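Local coordinates for protein probable hydrolase (Pseudomonas aeruginosa, PDB 7AL6) that has no established function but adopts the alpha/beta hydrolase fold and is probably a hydrolase, perhaps a lipolytic one, at residues A47-G52 and A271-V276; L124-I129 and G261-H266; I31-W36 and L82-V87; H63-H68 and A186-E191. All coordinates share one frame; numbering follows the deposited sequence.

Contact 1. Residues A47-G52 and A271-V276; sequences APKLAG and AGAQAV
Lys49 lays the methylene part of its side chain against one turn of helix 270-284, and the van der Waals part of the contact rests almost wholly on this one residue. Its CE lies 3.6 Å from CG of Gln274 and 4.0 Å from CB of Ala273, so the lysine chain passes over the helix surface between two neighbouring residues. CD, one carbon earlier, is 4.0 Å from the backbone O of Ala273. With CG set beside the backbone N (chi1 -67°) and the next two torsions extended, the lysine spans the gap from its loop; the bend comes only at the last torsion (chi4 55°), which turns NZ off the line of the chain. Gln274 starts away from the loop, and its CG rather than its amide does the touching.

In the alpha/beta hydrolase fold of this chain, 47-52 belongs to the connection between strands 28-33 and 53-58, while 271-276 is part of the C-terminal helix.

The polar part is carried by NZ, whose partners lie just beyond the two segments: it forms a salt bridge to Glu270 OE1 and a hydrogen bond to Arg45 O. These bonds tie the amine both to the start of helix 270-284 and to its own loop. Next in the loop, Leu50 packs on Phe280 and Ala281 farther along the same helix, and Val276 packs on Leu46.

Contact 2. Residues L124-I129 and G261-H266; sequences LIDGLI and GGHHLH
Asp126 meets His263 through the less usual lone pair of its carboxylate: OD2 accepts from ND1 at 2.7 Å with its anti lone pair, the one turned away from OD1. The bond is nearly straight (174° at the hydrogen), and OD2 lies in the plane of the imidazole, although the carboxylate is turned 56° against the ring. Asp126 O stands at the same ring's edge, 3.4 Å from CE1. Setting CG of His263 opposite the backbone N (chi1 -177°) carries the ring out to the acid.

Beside this polar pair, Ile125 supplies the apolar part. Its CG2 touches Leu265 CD2 at 3.7 Å, while CD1 sits over one face of the His266 ring, near its rim, in a CH-pi contact 4.2 Å from the centroid. The polar end of His266 is engaged through NE2, which is hydrogen-bonded to Ser42 OG.

OD1 is held by Ala234 N and OD2 also by Met238 N, so backbone amides fix the carboxylate. His263 NE2 in turn bonds to Ser102 OG on an apparent nucleophile elbow, and the Ser102-His263-Asp126 chain is consistent with a charge-relay triad, in which the acid would hold the imidazole in position, ND1 toward the carboxylate and NE2 toward Ser102.

Contact 3. Residues I31-W36 and L82-V87; sequences IALHGW and LDVLMV
Val84 sends its two methyls to two different residues of strand 28-33. CG2 meets the end of Leu33 tip to tip, 3.7 Å from CD2 and 3.9 Å from CD1, so that it touches both branches of the leucine. CG1 lies 4.0 Å from Ile31 CD1, but here the side chains pass each other in opposite directions, and the same CD1 also comes within 4.0 Å of the backbone O of Val84. One helical turn on, Val87 adds CG1 at 4.1 Å from Ile31 CD1. A single methyl of Ile31 thus touches both valines. With CG1 of Val84 opposite the backbone N (chi1 174°), the two methyls line up roughly along the strand, CG1 toward Ile31 and CG2 toward Leu33.

Ile31 and Leu33, two residues apart, present their side chains on the same face of the strand, and helix 82-87 runs above them nearly antiparallel: the axes of 31-33 and 82-87 lie at 157° and approach to 10.6 Å. Around this core, Leu58 and Leu98 from the flanking strands 53-58 and 96-101 also touch Val84, while Leu111 of helix 103-114 packs on it. Farther out, Asp83 is held by a salt bridge to Arg69 and a hydrogen bond to His14, and Leu85 and Met86 pack on Leu150 of the second subunit.

Such buried aliphatic packing of a helix on a central strand, running against the strand direction, is what the alpha/beta hydrolase fold uses to cover its largely parallel sheet.

Contact 4. Residues H63-H68 and A186-E191; sequences HGHSAH and AQRGLE
The carbonyl O of Arg188 draws several groups of loop 63-68 about it. Water 1 donates to it at 2.7 Å and to Gly64 O at 2.9 Å, bridging the two backbones. Gly64 CA lies 3.5 Å from the same oxygen in a CA-H...O contact, which fits the close approach of the chains at Gly64 and Gly189. His65 NE2 is near it too, but at a poor angle for bonding; its partner is water 2, in the ring plane at 3.0 Å, which also lies within bonding distance of Leu190 O (2.8 Å) and Gln187 O, with more acceptors about it than it can serve at once.

Over one face of the His65 ring stands Arg188 CG, 4.0 Å from the centroid and almost on the ring normal, a CH-pi contact. The arginine then continues extended from CG to NE, and its guanidinium, tilted 27° from the imidazole plane, is taken by Asp59 and Glu7 through salt bridges. Asp59 OD2 also accepts a hydrogen bond from His65 N, so one acid is shared by both residues. At the other end water 3 joins His68 NE2 to Glu191 OE1.

Gly64, at positive phi, helps form the type II' turn 63-66. The site is a water-mediated junction between the loop after strand 53-58 and the helix-to-strand passage at 189-190 of this alpha/beta hydrolase-fold chain.

How the contacts relate
Contacts 2, 3 and 4 are buried, whereas contact 1 lies partly at the surface, its centre about 17 Å from the centre of the chain. Contacts 2 and 3 reach the same mixed sheet through strands 119-125 and 28-33, yet one joins a histidine-carboxylate bond to apolar packing at a probable active site and the other is wholly aliphatic under a helix. Contact 1 adjoins contact 2: Val276 packs on Ile125, Leu265 and His266, and helices 265-268 and 270-284 follow one another in the chain. Contact 4 touches contact 3 where the rings of His63 and His34 meet. Waters bridge the segments of contact 4, while contact 1 rests on lysine methylenes, the amine finding its partners outside the two segments.

Contact 1. Residues A47-G52 and A271-V276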
loop_
_atom_site.group_PDB
_atom_site.type_symbol
_atom_site.label_atom_id
_atom_site.label_comp_id
_atom_site.label_asym_id
_atom_site.label_seq_id
_atom_site.Cartn_x
_atom_site.Cartn_y
_atom_site.Cartn_z
ATOM N N ALA A 47 -0.231 -12.503 32.230
ATOM C CA ALA A 47 -1.087 -11.303 32.286
ATOM C C ALA A 47 -2.293 -11.549 33.184
ATOM O O ALA A 47 -2.597 -10.687 33.963
ATOM C CB ALA A 47 -1.506 -10.860 30.915
ATOM N N PRO A 48 -3.007 -12.682 33.146
ATOM C CA PRO A 48 -4.163 -12.871 33.998
ATOM C C PRO A 48 -3.833 -12.830 35.495
ATOM O O PRO A 48 -4.694 -12.579 36.233
ATOM C CB PRO A 48 -4.687 -14.255 33.617
ATOM C CG PRO A 48 -4.150 -14.480 32.257
ATOM C CD PRO A 48 -2.801 -13.805 32.264
ATOM N N LYS A 49 -2.608 -13.169 35.869
ATOM C CA LYS A 49 -2.130 -13.206 37.274
ATOM C C LYS A 49 -1.777 -11.811 37.806
ATOM O O LYS A 49 -1.557 -11.699 38.987
ATOM C CB LYS A 49 -0.927 -14.141 37.369
ATOM C CG LYS A 49 -1.237 -15.602 37.111
ATOM C CD LYS A 49 -0.034 -16.479 37.153
ATOM C CE LYS A 49 -0.367 -17.940 36.988
ATOM N NZ LYS A 49 -1.134 -18.197 35.756
ATOM N N LEU A 50 -1.640 -10.806 36.956
ATOM C CA LEU A 50 -1.279 -9.440 37.389
ATOM C C LEU A 50 -2.536 -8.591 37.557
ATOM O O LEU A 50 -2.808 -7.791 36.696
ATOM C CB LEU A 50 -0.307 -8.852 36.373
ATOM C CG LEU A 50 1.047 -9.546 36.310
ATOM C CD1 LEU A 50 1.880 -9.002 35.179
ATOM C CD2 LEU A 50 1.779 -9.421 37.631
ATOM N N ALA A 51 -3.223 -8.733 38.682
ATOM C CA ALA A 51 -4.443 -8.004 38.993
ATOM C C ALA A 51 -4.187 -6.503 39.071
ATOM O O ALA A 51 -3.100 -6.043 39.416
ATOM C CB ALA A 51 -5.008 -8.495 40.326
ATOM N N GLY A 52 -5.200 -5.720 38.754
ATOM C CA GLY A 52 -5.019 -4.290 38.896
ATOM C C GLY A 52 -4.190 -3.617 37.820
ATOM O O GLY A 52 -4.092 -2.378 37.831
ATOM N N ALA A 271 4.259 -22.882 36.938
ATOM C CA ALA A 271 5.219 -22.580 37.996
ATOM C C ALA A 271 6.026 -21.327 37.668
ATOM O O ALA A 271 6.167 -20.439 38.500
ATOM C CB ALA A 271 6.162 -23.767 38.215
ATOM N N GLY A 272 6.568 -21.240 36.454
ATOM C CA GLY A 272 7.248 -20.024 36.059
ATOM C C GLY A 272 6.314 -18.834 36.010
ATOM O O GLY A 272 6.649 -17.755 36.499
ATOM N N ALA A 273 5.118 -19.017 35.434
ATOM C CA ALA A 273 4.193 -17.899 35.328
ATOM C C ALA A 273 3.934 -17.300 36.691
ATOM O O ALA A 273 3.902 -16.074 36.854
ATOM C CB ALA A 273 2.870 -18.345 34.698
ATOM N N GLN A 274 3.720 -18.153 37.688
ATOM C CA GLN A 274 3.360 -17.651 39.012
ATOM C C GLN A 274 4.517 -16.905 39.656
ATOM O O GLN A 274 4.317 -15.918 40.366
ATOM C CB GLN A 274 2.969 -18.804 39.926
ATOM C CG GLN A 274 1.541 -19.226 39.815
ATOM C CD GLN A 274 1.294 -20.589 40.447
ATOM O OE1 GLN A 274 0.476 -21.366 39.957
ATOM N NE2 GLN A 274 1.995 -20.878 41.539
ATOM N N ALA A 275 5.715 -17.443 39.504
ATOM C CA ALA A 275 6.869 -16.849 40.138
ATOM C C ALA A 275 7.160 -15.503 39.514
ATOM O O ALA A 275 7.403 -14.540 40.229
ATOM C CB ALA A 275 8.068 -17.771 40.008
ATOM N N VAL A 276 7.122 -15.409 38.181
ATOM C CA VAL A 276 7.260 -14.094 37.568
ATOM C C VAL A 276 6.155 -13.172 38.045
ATOM O O VAL A 276 6.396 -12.012 38.403
ATOM C CB VAL A 276 7.294 -14.210 36.032
ATOM C CG1 VAL A 276 7.316 -12.799 35.431
ATOM C CG2 VAL A 276 8.515 -15.023 35.607
#

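Contact 2. Residues L124-I129 and G261-H266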
loop_
_atom_site.group_PDB
_atom_site.type_symbol
_atom_site.label_atom_id
_atom_site.label_comp_id
_atom_site.label_asym_id
_atom_site.label_seq_id
_atom_site.Cartn_x
_atom_site.Cartn_y
_atom_site.Cartn_z
ATOM N N LEU A 124 10.952 -6.338 32.940
ATOM C CA LEU A 124 11.702 -6.990 31.875
ATOM C C LEU A 124 11.863 -8.471 32.194
ATOM O O LEU A 124 12.223 -8.830 33.325
ATOM C CB LEU A 124 13.043 -6.328 31.686
ATOM C CG LEU A 124 13.043 -4.803 31.539
ATOM C CD1 LEU A 124 14.455 -4.290 31.410
ATOM C CD2 LEU A 124 12.228 -4.356 30.319
ATOM N N ILE A 125 11.622 -9.316 31.196
ATOM C CA ILE A 125 11.810 -10.782 31.330
ATOM C C ILE A 125 12.967 -11.237 30.426
ATOM O O ILE A 125 12.790 -11.257 29.215
ATOM C CB ILE A 125 10.528 -11.571 31.038
ATOM C CG1 ILE A 125 9.342 -11.082 31.861
ATOM C CG2 ILE A 125 10.768 -13.045 31.249
ATOM C CD1 ILE A 125 8.038 -11.675 31.445
ATOM N N ASP A 126 14.128 -11.524 31.003
ATOM C CA ASP A 126 15.291 -12.151 30.347
ATOM C C ASP A 126 15.750 -11.423 29.087
ATOM O O ASP A 126 16.070 -12.093 28.160
ATOM C CB ASP A 126 14.978 -13.607 30.040
ATOM C CG ASP A 126 16.188 -14.496 30.206
ATOM O OD1 ASP A 126 16.834 -14.362 31.207
ATOM O OD2 ASP A 126 16.459 -15.262 29.318
ATOM N N GLY A 127 15.744 -10.104 29.079
ATOM C CA GLY A 127 16.235 -9.285 27.965
ATOM C C GLY A 127 16.669 -7.930 28.450
ATOM O O GLY A 127 16.093 -7.461 29.380
ATOM N N LEU A 128 17.635 -7.322 27.796
ATOM C CA LEU A 128 18.122 -6.005 28.149
ATOM C C LEU A 128 18.635 -5.227 26.947
ATOM O O LEU A 128 18.099 -4.150 26.599
ATOM C CB LEU A 128 19.229 -6.143 29.197
ATOM C CG LEU A 128 19.695 -4.800 29.749
ATOM C CD1 LEU A 128 18.506 -4.175 30.498
ATOM C CD2 LEU A 128 20.867 -4.917 30.669
ATOM N N ILE A 129 19.674 -5.743 26.299
ATOM C CA ILE A 129 20.291 -5.013 25.194
ATOM C C ILE A 129 20.333 -5.925 23.979
ATOM O O ILE A 129 20.286 -7.154 24.108
ATOM C CB ILE A 129 21.716 -4.530 25.540
ATOM C CG1 ILE A 129 22.510 -5.661 26.173
ATOM C CG2 ILE A 129 21.666 -3.316 26.486
ATOM C CD1 ILE A 129 24.004 -5.363 26.270
ATOM N N GLY A 261 14.421 -21.898 35.233
ATOM C CA GLY A 261 13.725 -22.175 33.988
ATOM C C GLY A 261 14.487 -21.639 32.809
ATOM O O GLY A 261 15.614 -21.139 32.927
ATOM N N GLY A 262 13.841 -21.722 31.648
ATOM C CA GLY A 262 14.427 -21.269 30.402
ATOM C C GLY A 262 14.069 -19.824 30.047
ATOM O O GLY A 262 13.438 -19.094 30.804
ATOM N N HIS A 263 14.470 -19.433 28.833
ATOM C CA HIS A 263 14.235 -18.090 28.334
ATOM C C HIS A 263 12.752 -17.702 28.304
ATOM O O HIS A 263 12.405 -16.522 28.496
ATOM C CB HIS A 263 14.826 -18.026 26.957
ATOM C CG HIS A 263 14.735 -16.692 26.313
ATOM N ND1 HIS A 263 15.236 -15.552 26.898
ATOM C CD2 HIS A 263 14.225 -16.318 25.121
ATOM C CE1 HIS A 263 15.062 -14.532 26.079
ATOM N NE2 HIS A 263 14.443 -14.969 24.997
ATOM N N HIS A 264 11.867 -18.674 28.120
ATOM C CA HIS A 264 10.422 -18.460 28.148
ATOM C C HIS A 264 9.815 -18.885 29.460
ATOM O O HIS A 264 8.681 -19.366 29.485
ATOM C CB HIS A 264 9.758 -19.203 26.992
ATOM C CG HIS A 264 9.918 -18.521 25.672
ATOM N ND1 HIS A 264 11.093 -18.550 24.953
ATOM C CD2 HIS A 264 9.049 -17.762 24.950
ATOM C CE1 HIS A 264 10.942 -17.858 23.835
ATOM N NE2 HIS A 264 9.712 -17.363 23.816
ATOM N N LEU A 265 10.514 -18.657 30.588
ATOM C CA LEU A 265 10.056 -19.222 31.856
ATOM C C LEU A 265 8.643 -18.798 32.215
ATOM O O LEU A 265 7.937 -19.528 32.927
ATOM C CB LEU A 265 11.022 -18.858 32.990
ATOM C CG LEU A 265 10.951 -17.448 33.554
ATOM C CD1 LEU A 265 11.821 -17.395 34.836
ATOM C CD2 LEU A 265 11.425 -16.398 32.551
ATOM N N HIS A 266 8.234 -17.601 31.820
ATOM C CA HIS A 266 6.897 -17.022 32.101
ATOM C C HIS A 266 5.800 -17.763 31.332
ATOM O O HIS A 266 4.685 -17.643 31.716
ATOM C CB HIS A 266 6.867 -15.526 31.788
ATOM C CG HIS A 266 6.967 -15.241 30.342
ATOM N ND1 HIS A 266 8.058 -15.542 29.628
ATOM C CD2 HIS A 266 6.100 -14.711 29.477
ATOM C CE1 HIS A 266 7.874 -15.192 28.386
ATOM N NE2 HIS A 266 6.698 -14.682 28.274
#

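Contact 3. Residues I31-W36 and L82-V87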
loop_
_atom_site.group_PDB
_atom_site.type_symbol
_atom_site.label_atom_id
_atom_site.label_comp_id
_atom_site.label_asym_id
_atom_site.label_seq_id
_atom_site.Cartn_x
_atom_site.Cartn_y
_atom_site.Cartn_z
ATOM N N ILE A 31 1.628 -1.749 28.495
ATOM C CA ILE A 31 1.748 -2.436 27.209
ATOM C C ILE A 31 2.749 -3.573 27.365
ATOM O O ILE A 31 3.881 -3.352 27.833
ATOM C CB ILE A 31 2.173 -1.470 26.086
ATOM C CG1 ILE A 31 1.182 -0.325 26.015
ATOM C CG2 ILE A 31 2.188 -2.200 24.723
ATOM C CD1 ILE A 31 1.628 0.835 25.057
ATOM N N ALA A 32 2.322 -4.791 27.006
ATOM C CA ALA A 32 3.158 -5.982 27.053
ATOM C C ALA A 32 3.687 -6.318 25.667
ATOM O O ALA A 32 2.915 -6.456 24.703
ATOM C CB ALA A 32 2.378 -7.170 27.628
ATOM N N LEU A 33 5.007 -6.476 25.576
ATOM C CA LEU A 33 5.722 -6.667 24.327
ATOM C C LEU A 33 6.454 -8.017 24.320
ATOM O O LEU A 33 7.213 -8.331 25.250
ATOM C CB LEU A 33 6.710 -5.514 24.130
ATOM C CG LEU A 33 6.157 -4.092 24.237
ATOM C CD1 LEU A 33 7.314 -3.127 23.964
ATOM C CD2 LEU A 33 5.063 -3.892 23.211
ATOM N N HIS A 34 6.279 -8.794 23.231
ATOM C CA HIS A 34 6.760 -10.165 23.161
ATOM C C HIS A 34 8.128 -10.244 22.464
ATOM O O HIS A 34 8.673 -9.263 21.945
ATOM C CB HIS A 34 5.722 -11.067 22.466
ATOM C CG HIS A 34 5.384 -10.635 21.068
ATOM N ND1 HIS A 34 6.240 -10.839 20.011
ATOM C CD2 HIS A 34 4.298 -9.987 20.558
ATOM C CE1 HIS A 34 5.714 -10.317 18.909
ATOM N NE2 HIS A 34 4.538 -9.793 19.216
ATOM N N GLY A 35 8.632 -11.461 22.384
ATOM C CA GLY A 35 9.919 -11.834 21.782
ATOM C C GLY A 35 9.877 -11.944 20.272
ATOM O O GLY A 35 8.817 -12.007 19.705
ATOM N N TRP A 36 11.036 -11.974 19.645
ATOM C CA TRP A 36 11.151 -12.072 18.176
ATOM C C TRP A 36 10.480 -13.375 17.698
ATOM O O TRP A 36 10.744 -14.392 18.309
ATOM C CB TRP A 36 12.625 -12.007 17.825
ATOM C CG TRP A 36 12.967 -12.031 16.376
ATOM C CD1 TRP A 36 12.725 -11.072 15.452
ATOM C CD2 TRP A 36 13.776 -13.011 15.726
ATOM N NE1 TRP A 36 13.274 -11.420 14.256
ATOM C CE2 TRP A 36 13.905 -12.617 14.388
ATOM C CE3 TRP A 36 14.325 -14.232 16.124
ATOM C CZ2 TRP A 36 14.598 -13.381 13.460
ATOM C CZ3 TRP A 36 15.009 -14.985 15.208
ATOM C CH2 TRP A 36 15.144 -14.560 13.894
ATOM N N LEU A 82 8.650 3.113 17.826
ATOM C CA LEU A 82 7.675 4.079 17.335
ATOM C C LEU A 82 6.261 3.490 17.375
ATOM O O LEU A 82 5.318 4.156 17.829
ATOM C CB LEU A 82 8.071 4.523 15.917
ATOM C CG LEU A 82 7.093 5.526 15.260
ATOM C CD1 LEU A 82 6.938 6.814 16.096
ATOM C CD2 LEU A 82 7.472 5.863 13.852
ATOM N N ASP A 83 6.092 2.236 16.906
ATOM C CA ASP A 83 4.762 1.591 16.932
ATOM C C ASP A 83 4.150 1.603 18.333
ATOM O O ASP A 83 2.971 1.918 18.512
ATOM C CB ASP A 83 4.831 0.140 16.442
ATOM C CG ASP A 83 5.234 0.031 14.983
ATOM O OD1 ASP A 83 5.211 1.039 14.245
ATOM O OD2 ASP A 83 5.517 -1.088 14.571
ATOM N N VAL A 84 4.948 1.236 19.337
ATOM C CA VAL A 84 4.447 1.165 20.710
ATOM C C VAL A 84 4.017 2.542 21.190
ATOM O O VAL A 84 2.946 2.710 21.777
ATOM C CB VAL A 84 5.531 0.549 21.616
ATOM C CG1 VAL A 84 5.104 0.586 23.061
ATOM C CG2 VAL A 84 5.796 -0.910 21.189
ATOM N N LEU A 85 4.801 3.567 20.887
ATOM C CA LEU A 85 4.490 4.968 21.256
ATOM C C LEU A 85 3.162 5.383 20.606
ATOM O O LEU A 85 2.347 5.967 21.254
ATOM C CB LEU A 85 5.645 5.855 20.793
ATOM C CG LEU A 85 5.502 7.331 21.111
ATOM C CD1 LEU A 85 5.363 7.554 22.594
ATOM C CD2 LEU A 85 6.672 8.117 20.570
ATOM N N MET A 86 2.964 5.042 19.349
ATOM C CA MET A 86 1.726 5.362 18.609
ATOM C C MET A 86 0.553 4.560 19.176
ATOM O O MET A 86 -0.538 5.055 19.124
ATOM C CB MET A 86 1.927 5.174 17.111
ATOM C CG MET A 86 2.861 6.220 16.583
ATOM S SD MET A 86 3.056 6.238 14.845
ATOM C CE MET A 86 2.998 7.987 14.506
ATOM N N VAL A 87 0.782 3.337 19.645
ATOM C CA VAL A 87 -0.289 2.528 20.273
ATOM C C VAL A 87 -0.764 3.278 21.517
ATOM O O VAL A 87 -1.943 3.458 21.663
ATOM C CB VAL A 87 0.173 1.107 20.628
ATOM C CG1 VAL A 87 -0.728 0.502 21.679
ATOM C CG2 VAL A 87 0.256 0.212 19.412
#

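Contact 4. Residues H63-H68 and A186-E191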
loop_
_atom_site.group_PDB
_atom_site.type_symbol
_atom_site.label_atom_id
_atom_site.label_comp_id
_atom_site.label_asym_id
_atom_site.label_seq_id
_atom_site.Cartn_x
_atom_site.Cartn_y
_atom_site.Cartn_z
ATOM N N HIS A 63 4.001 -10.061 13.201
ATOM C CA HIS A 63 3.882 -11.142 14.203
ATOM C C HIS A 63 2.415 -11.368 14.573
ATOM O O HIS A 63 1.632 -10.485 14.381
ATOM C CB HIS A 63 4.645 -10.817 15.488
ATOM C CG HIS A 63 6.124 -10.696 15.375
ATOM N ND1 HIS A 63 6.729 -9.656 14.768
ATOM C CD2 HIS A 63 7.113 -11.454 15.866
ATOM C CE1 HIS A 63 8.017 -9.794 14.849
ATOM N NE2 HIS A 63 8.275 -10.873 15.510
ATOM N N GLY A 64 2.086 -12.559 15.046
ATOM C CA GLY A 64 0.747 -12.877 15.549
ATOM C C GLY A 64 -0.316 -12.520 14.538
ATOM O O GLY A 64 -0.257 -12.953 13.413
ATOM N N HIS A 65 -1.245 -11.697 14.958
ATOM C CA HIS A 65 -2.324 -11.247 14.064
ATOM C C HIS A 65 -2.178 -9.788 13.616
ATOM O O HIS A 65 -3.101 -9.237 12.982
ATOM C CB HIS A 65 -3.679 -11.489 14.751
ATOM C CG HIS A 65 -4.018 -12.951 14.878
ATOM N ND1 HIS A 65 -5.031 -13.427 15.680
ATOM C CD2 HIS A 65 -3.438 -14.042 14.320
ATOM C CE1 HIS A 65 -5.069 -14.748 15.595
ATOM N NE2 HIS A 65 -4.109 -15.146 14.779
ATOM N N SER A 66 -1.043 -9.148 13.899
ATOM C CA SER A 66 -0.839 -7.772 13.459
ATOM C C SER A 66 -0.526 -7.757 11.967
ATOM O O SER A 66 0.038 -8.697 11.424
ATOM C CB SER A 66 0.302 -7.100 14.255
ATOM O OG SER A 66 -0.197 -6.629 15.503
ATOM N N ALA A 67 -0.822 -6.644 11.320
ATOM C CA ALA A 67 -0.479 -6.550 9.913
ATOM C C ALA A 67 1.026 -6.616 9.712
ATOM O O ALA A 67 1.809 -6.242 10.589
ATOM C CB ALA A 67 -1.032 -5.247 9.343
ATOM N N HIS A 68 1.423 -7.115 8.543
ATOM C CA HIS A 68 2.758 -6.889 8.019
ATOM C C HIS A 68 2.922 -5.422 7.626
ATOM O O HIS A 68 1.973 -4.753 7.220
ATOM C CB HIS A 68 3.024 -7.767 6.790
ATOM C CG HIS A 68 2.882 -9.219 7.044
ATOM N ND1 HIS A 68 3.525 -9.855 8.084
ATOM C CD2 HIS A 68 2.127 -10.159 6.429
ATOM C CE1 HIS A 68 3.189 -11.130 8.084
ATOM N NE2 HIS A 68 2.341 -11.337 7.094
ATOM N N ALA A 186 1.280 -21.153 19.051
ATOM C CA ALA A 186 0.708 -21.630 17.791
ATOM C C ALA A 186 -0.738 -21.187 17.593
ATOM O O ALA A 186 -1.175 -21.024 16.454
ATOM C CB ALA A 186 0.744 -23.164 17.715
ATOM N N GLN A 187 -1.487 -20.986 18.658
ATOM C CA GLN A 187 -2.907 -20.577 18.581
ATOM C C GLN A 187 -3.034 -19.217 17.884
ATOM O O GLN A 187 -4.054 -18.981 17.303
ATOM C CB GLN A 187 -3.530 -20.564 19.967
ATOM C CG GLN A 187 -3.573 -21.940 20.586
ATOM C CD GLN A 187 -4.686 -22.072 21.583
ATOM O OE1 GLN A 187 -4.633 -21.519 22.663
ATOM N NE2 GLN A 187 -5.714 -22.801 21.206
ATOM N N ARG A 188 -2.058 -18.337 18.067
ATOM C CA ARG A 188 -2.012 -16.981 17.491
ATOM C C ARG A 188 -0.970 -16.863 16.381
ATOM O O ARG A 188 -0.987 -15.856 15.744
ATOM C CB ARG A 188 -1.691 -16.005 18.625
ATOM C CG ARG A 188 -2.231 -14.600 18.456
ATOM C CD ARG A 188 -2.019 -13.676 19.638
ATOM N NE ARG A 188 -2.382 -12.325 19.303
ATOM C CZ ARG A 188 -3.520 -11.750 19.618
ATOM N NH1 ARG A 188 -4.406 -12.377 20.356
ATOM N NH2 ARG A 188 -3.753 -10.522 19.224
ATOM N N GLY A 189 -0.119 -17.857 16.160
ATOM C CA GLY A 189 0.999 -17.761 15.207
ATOM C C GLY A 189 0.853 -18.577 13.939
ATOM O O GLY A 189 1.689 -18.476 13.098
ATOM N N LEU A 190 -0.188 -19.367 13.806
ATOM C CA LEU A 190 -0.392 -20.204 12.617
ATOM C C LEU A 190 -1.458 -19.614 11.694
ATOM O O LEU A 190 -2.520 -19.151 12.154
ATOM C CB LEU A 190 -0.822 -21.615 13.035
ATOM C CG LEU A 190 0.244 -22.390 13.822
ATOM C CD1 LEU A 190 -0.192 -23.804 14.066
ATOM C CD2 LEU A 190 1.517 -22.372 13.028
ATOM N N GLU A 191 -1.175 -19.658 10.415
ATOM C CA GLU A 191 -2.176 -19.372 9.422
ATOM C C GLU A 191 -2.391 -20.560 8.497
ATOM O O GLU A 191 -1.462 -21.307 8.216
ATOM C CB GLU A 191 -1.801 -18.148 8.582
ATOM C CG GLU A 191 -0.640 -18.316 7.705
ATOM C CD GLU A 191 -0.374 -17.026 6.924
ATOM O OE1 GLU A 191 0.424 -16.193 7.404
ATOM O OE2 GLU A 191 -0.998 -16.816 5.869
HETATM O O HOH W 1 -0.732 -15.831 13.041
HETATM O O HOH W 2 -3.225 -17.973 14.613
HETATM O O HOH W 3 0.899 -13.721 6.259
#